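Thiosulfate reductase (Thermus thermophilus, PDB 2VPZ) carries a molybdenum atom, two molybdopterin guanine dinucleotides and a [4Fe-4S] cluster, and probably reduces thiosulfate or polysulfide. Local coordinates at residues W117-M128 and W520-L529. Numbering follows the deposited sequence.
Sequences WEEALDHIAKKM and WIARELGLRL
Leu-121 enters a hole between Trp-520, Glu-524, Leu-525 and Arg-528, a knob-into-hole contact where the helical segments 117-128 and 520-528 cross at -50° over a parallel sheet of the molybdopterin oxidoreductase domain. Its branched end suits the hole: CD1 presses on Glu-524 CB at 3.4 Å, while CD2 meets Leu-525 CD2. At one end the two indoles form a T-shaped pair, Trp-520 turning its edge to the face of Trp-117 with planes 83° apart; Trp-520 gets there because its CG stands anti to the backbone N (chi1 -173°). At the other end, small Ala-125 lets Leu-529 come close. The solvent-facing side is polar. Arg-528, bent at chi2 and chi3, lays a guanidinium face over Leu-121 CB and grips Glu-524 side-on, NE to the backbone O at 2.9 Å and NH2 to OE1, while NH1 is paired with Asp-122 OD1 in a salt bridge whose very short modelled separation makes its exact geometry doubtful. A leucine in place of Arg-528 would probably leave Asp-122 without its cross-helix mate and Glu-524 freer to turn. Beneath, Ile-124 and Leu-525 both rest on Phe-436 of strand 435-438, Trp-117 packs on Leu-480 of strand 479-481, and helix 149-160 flanks Ile-521 and Leu-529 through Phe-152 and Trp-160.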
loop_
_atom_site.group_PDB
_atom_site.type_symbol
_atom_site.label_atom_id
_atom_site.label_comp_id
_atom_site.label_asym_id
_atom_site.label_seq_id
_atom_site.Cartn_x
_atom_site.Cartn_y
_atom_site.Cartn_z
ATOM N N TRP A 117 -24.706 4.765 -60.833
ATOM C CA TRP A 117 -23.456 3.995 -60.937
ATOM C C TRP A 117 -23.014 3.869 -62.400
ATOM O O TRP A 117 -21.814 3.932 -62.722
ATOM C CB TRP A 117 -23.587 2.600 -60.318
ATOM C CG TRP A 117 -23.286 2.599 -58.844
ATOM C CD1 TRP A 117 -24.192 2.535 -57.809
ATOM C CD2 TRP A 117 -21.989 2.733 -58.226
ATOM N NE1 TRP A 117 -23.534 2.622 -56.606
ATOM C CE2 TRP A 117 -22.186 2.741 -56.829
ATOM C CE3 TRP A 117 -20.676 2.846 -58.725
ATOM C CZ2 TRP A 117 -21.109 2.863 -55.905
ATOM C CZ3 TRP A 117 -19.595 2.968 -57.815
ATOM C CH2 TRP A 117 -19.830 2.973 -56.419
ATOM N N GLU A 118 -23.995 3.693 -63.278
ATOM C CA GLU A 118 -23.789 3.559 -64.721
ATOM C C GLU A 118 -23.184 4.842 -65.306
ATOM O O GLU A 118 -22.135 4.811 -65.970
ATOM C CB GLU A 118 -25.123 3.202 -65.412
ATOM C CG GLU A 118 -25.850 1.959 -64.817
ATOM C CD GLU A 118 -26.385 2.173 -63.370
ATOM O OE1 GLU A 118 -26.983 3.238 -63.099
ATOM O OE2 GLU A 118 -26.227 1.250 -62.534
ATOM N N GLU A 119 -23.819 5.976 -65.026
ATOM C CA GLU A 119 -23.353 7.285 -65.496
ATOM C C GLU A 119 -21.972 7.693 -64.939
ATOM O O GLU A 119 -21.142 8.225 -65.691
ATOM C CB GLU A 119 -24.387 8.386 -65.209
ATOM C CG GLU A 119 -23.754 9.710 -64.752
ATOM C CD GLU A 119 -24.125 10.930 -65.602
ATOM O OE1 GLU A 119 -23.207 11.521 -66.223
ATOM O OE2 GLU A 119 -25.321 11.297 -65.648
ATOM N N ALA A 120 -21.722 7.460 -63.649
ATOM C CA ALA A 120 -20.428 7.803 -63.027
ATOM C C ALA A 120 -19.287 6.916 -63.559
ATOM O O ALA A 120 -18.183 7.410 -63.834
ATOM C CB ALA A 120 -20.509 7.687 -61.459
ATOM N N LEU A 121 -19.554 5.622 -63.727
ATOM C CA LEU A 121 -18.557 4.693 -64.251
ATOM C C LEU A 121 -18.198 4.942 -65.746
ATOM O O LEU A 121 -17.045 4.753 -66.141
ATOM C CB LEU A 121 -18.995 3.211 -63.992
ATOM C CG LEU A 121 -18.796 2.694 -62.541
ATOM C CD1 LEU A 121 -19.317 1.247 -62.395
ATOM C CD2 LEU A 121 -17.305 2.760 -62.136
ATOM N N ASP A 122 -19.162 5.418 -66.550
ATOM C CA ASP A 122 -18.965 5.758 -67.986
ATOM C C ASP A 122 -18.093 7.011 -68.089
ATOM O O ASP A 122 -17.141 7.094 -68.882
ATOM C CB ASP A 122 -20.270 6.084 -68.722
ATOM C CG ASP A 122 -21.096 4.843 -69.112
ATOM O OD1 ASP A 122 -20.602 3.718 -68.937
ATOM O OD2 ASP A 122 -22.230 5.039 -69.606
ATOM N N HIS A 123 -18.474 8.008 -67.292
ATOM C CA HIS A 123 -17.776 9.285 -67.214
ATOM C C HIS A 123 -16.277 9.075 -66.878
ATOM O O HIS A 123 -15.416 9.748 -67.456
ATOM C CB HIS A 123 -18.468 10.223 -66.186
ATOM C CG HIS A 123 -17.946 11.619 -66.138
ATOM N ND1 HIS A 123 -16.922 11.995 -65.328
ATOM C CD2 HIS A 123 -18.297 12.719 -66.817
ATOM C CE1 HIS A 123 -16.647 13.268 -65.515
ATOM N NE2 HIS A 123 -17.474 13.735 -66.421
ATOM N N ILE A 124 -15.949 8.149 -65.976
ATOM C CA ILE A 124 -14.543 7.871 -65.629
ATOM C C ILE A 124 -13.784 7.186 -66.803
ATOM O O ILE A 124 -12.735 7.683 -67.216
ATOM C CB ILE A 124 -14.423 7.031 -64.267
ATOM C CG1 ILE A 124 -14.816 7.892 -63.071
ATOM C CG2 ILE A 124 -12.971 6.511 -64.104
ATOM C CD1 ILE A 124 -15.522 7.135 -61.919
ATOM N N ALA A 125 -14.301 6.084 -67.364
ATOM C CA ALA A 125 -13.662 5.418 -68.525
ATOM C C ALA A 125 -13.481 6.373 -69.747
ATOM O O ALA A 125 -12.409 6.404 -70.371
ATOM C CB ALA A 125 -14.458 4.146 -68.957
ATOM N N LYS A 126 -14.510 7.141 -70.092
ATOM C CA LYS A 126 -14.430 8.100 -71.205
ATOM C C LYS A 126 -13.196 9.038 -71.022
ATOM O O LYS A 126 -12.366 9.176 -71.935
ATOM C CB LYS A 126 -15.732 8.927 -71.307
ATOM C CG LYS A 126 -16.107 9.450 -72.709
ATOM C CD LYS A 126 -15.814 10.951 -72.866
ATOM C CE LYS A 126 -16.829 11.654 -73.787
ATOM N NZ LYS A 126 -17.225 13.017 -73.285
ATOM N N LYS A 127 -13.078 9.638 -69.832
ATOM C CA LYS A 127 -11.981 10.549 -69.432
ATOM C C LYS A 127 -10.604 9.862 -69.391
ATOM O O LYS A 127 -9.589 10.436 -69.824
ATOM C CB LYS A 127 -12.266 11.187 -68.055
ATOM C CG LYS A 127 -13.012 12.527 -68.082
ATOM C CD LYS A 127 -12.059 13.684 -68.416
ATOM C CE LYS A 127 -12.796 14.874 -69.048
ATOM N NZ LYS A 127 -13.896 15.427 -68.180
ATOM N N MET A 128 -10.574 8.638 -68.861
ATOM C CA MET A 128 -9.352 7.840 -68.753
ATOM C C MET A 128 -8.786 7.483 -70.137
ATOM O O MET A 128 -7.561 7.468 -70.335
ATOM C CB MET A 128 -9.603 6.531 -67.957
ATOM C CG MET A 128 -9.927 6.674 -66.463
ATOM S SD MET A 128 -9.848 5.099 -65.537
ATOM C CE MET A 128 -8.063 4.733 -65.603
ATOM N N TRP A 520 -16.348 -5.190 -57.122
ATOM C CA TRP A 520 -17.386 -4.849 -58.111
ATOM C C TRP A 520 -17.069 -3.548 -58.880
ATOM O O TRP A 520 -17.261 -3.486 -60.095
ATOM C CB TRP A 520 -18.772 -4.723 -57.449
ATOM C CG TRP A 520 -19.968 -4.529 -58.425
ATOM C CD1 TRP A 520 -20.763 -5.517 -58.960
ATOM C CD2 TRP A 520 -20.477 -3.283 -58.966
ATOM N NE1 TRP A 520 -21.718 -4.964 -59.783
ATOM C CE2 TRP A 520 -21.572 -3.602 -59.806
ATOM C CE3 TRP A 520 -20.113 -1.930 -58.815
ATOM C CZ2 TRP A 520 -22.316 -2.611 -60.506
ATOM C CZ3 TRP A 520 -20.856 -0.932 -59.512
ATOM C CH2 TRP A 520 -21.947 -1.294 -60.344
ATOM N N ILE A 521 -16.604 -2.522 -58.172
ATOM C CA ILE A 521 -16.238 -1.235 -58.788
ATOM C C ILE A 521 -15.039 -1.435 -59.774
ATOM O O ILE A 521 -15.053 -0.889 -60.887
ATOM C CB ILE A 521 -15.896 -0.128 -57.682
ATOM C CG1 ILE A 521 -17.161 0.304 -56.923
ATOM C CG2 ILE A 521 -15.214 1.096 -58.327
ATOM C CD1 ILE A 521 -16.911 1.035 -55.577
ATOM N N ALA A 522 -14.048 -2.233 -59.380
ATOM C CA ALA A 522 -12.863 -2.544 -60.203
ATOM C C ALA A 522 -13.264 -3.318 -61.494
ATOM O O ALA A 522 -12.953 -2.888 -62.622
ATOM C CB ALA A 522 -11.800 -3.354 -59.372
ATOM N N ARG A 523 -13.959 -4.436 -61.330
ATOM C CA ARG A 523 -14.466 -5.199 -62.463
ATOM C C ARG A 523 -15.310 -4.305 -63.436
ATOM O O ARG A 523 -15.133 -4.367 -64.647
ATOM C CB ARG A 523 -15.333 -6.364 -61.970
ATOM C CG ARG A 523 -15.813 -7.300 -63.040
ATOM C CD ARG A 523 -16.386 -8.554 -62.432
ATOM N NE ARG A 523 -17.201 -9.331 -63.368
ATOM C CZ ARG A 523 -18.285 -8.898 -64.007
ATOM N NH1 ARG A 523 -18.723 -7.664 -63.831
ATOM N NH2 ARG A 523 -18.940 -9.706 -64.834
ATOM N N GLU A 524 -16.205 -3.477 -62.894
ATOM C CA GLU A 524 -17.051 -2.561 -63.688
ATOM C C GLU A 524 -16.263 -1.516 -64.507
ATOM O O GLU A 524 -16.729 -1.045 -65.547
ATOM C CB GLU A 524 -18.097 -1.870 -62.821
ATOM C CG GLU A 524 -19.209 -2.786 -62.348
ATOM C CD GLU A 524 -20.011 -3.359 -63.511
ATOM O OE1 GLU A 524 -20.437 -2.551 -64.371
ATOM O OE2 GLU A 524 -20.193 -4.600 -63.565
ATOM N N LEU A 525 -15.099 -1.121 -64.005
ATOM C CA LEU A 525 -14.234 -0.169 -64.706
ATOM C C LEU A 525 -13.372 -0.981 -65.704
ATOM O O LEU A 525 -13.100 -0.523 -66.821
ATOM C CB LEU A 525 -13.336 0.642 -63.726
ATOM C CG LEU A 525 -14.027 1.758 -62.907
ATOM C CD1 LEU A 525 -13.211 2.176 -61.660
ATOM C CD2 LEU A 525 -14.317 2.977 -63.818
ATOM N N GLY A 526 -12.984 -2.190 -65.287
ATOM C CA GLY A 526 -12.184 -3.115 -66.073
ATOM C C GLY A 526 -12.808 -3.603 -67.370
ATOM O O GLY A 526 -12.114 -3.814 -68.373
ATOM N N LEU A 527 -14.125 -3.790 -67.353
ATOM C CA LEU A 527 -14.891 -4.185 -68.535
ATOM C C LEU A 527 -14.987 -2.948 -69.499
ATOM O O LEU A 527 -14.819 -3.099 -70.716
ATOM C CB LEU A 527 -16.291 -4.769 -68.149
ATOM C CG LEU A 527 -16.360 -6.029 -67.244
ATOM C CD1 LEU A 527 -17.764 -6.688 -67.295
ATOM C CD2 LEU A 527 -15.275 -7.054 -67.659
ATOM N N ARG A 528 -15.205 -1.756 -68.956
ATOM C CA ARG A 528 -15.242 -0.484 -69.714
ATOM C C ARG A 528 -13.874 0.014 -70.402
ATOM O O ARG A 528 -13.967 0.891 -71.266
ATOM C CB ARG A 528 -15.840 0.658 -68.813
ATOM C CG ARG A 528 -17.388 0.809 -68.708
ATOM C CD ARG A 528 -17.798 1.353 -67.325
ATOM N NE ARG A 528 -18.838 0.552 -66.674
ATOM C CZ ARG A 528 -20.137 0.816 -66.719
ATOM N NH1 ARG A 528 -20.563 1.874 -67.382
ATOM N NH2 ARG A 528 -21.012 0.024 -66.105
ATOM N N LEU A 529 -12.679 -0.512 -70.059
ATOM C CA LEU A 529 -11.313 -0.123 -70.617
ATOM C C LEU A 529 -10.491 -1.270 -71.390
ATOM O O LEU A 529 -9.235 -1.200 -71.504
ATOM C CB LEU A 529 -10.404 0.527 -69.493
ATOM C CG LEU A 529 -11.014 1.217 -68.242
ATOM C CD1 LEU A 529 -9.995 1.285 -67.069
ATOM C CD2 LEU A 529 -11.546 2.624 -68.579
#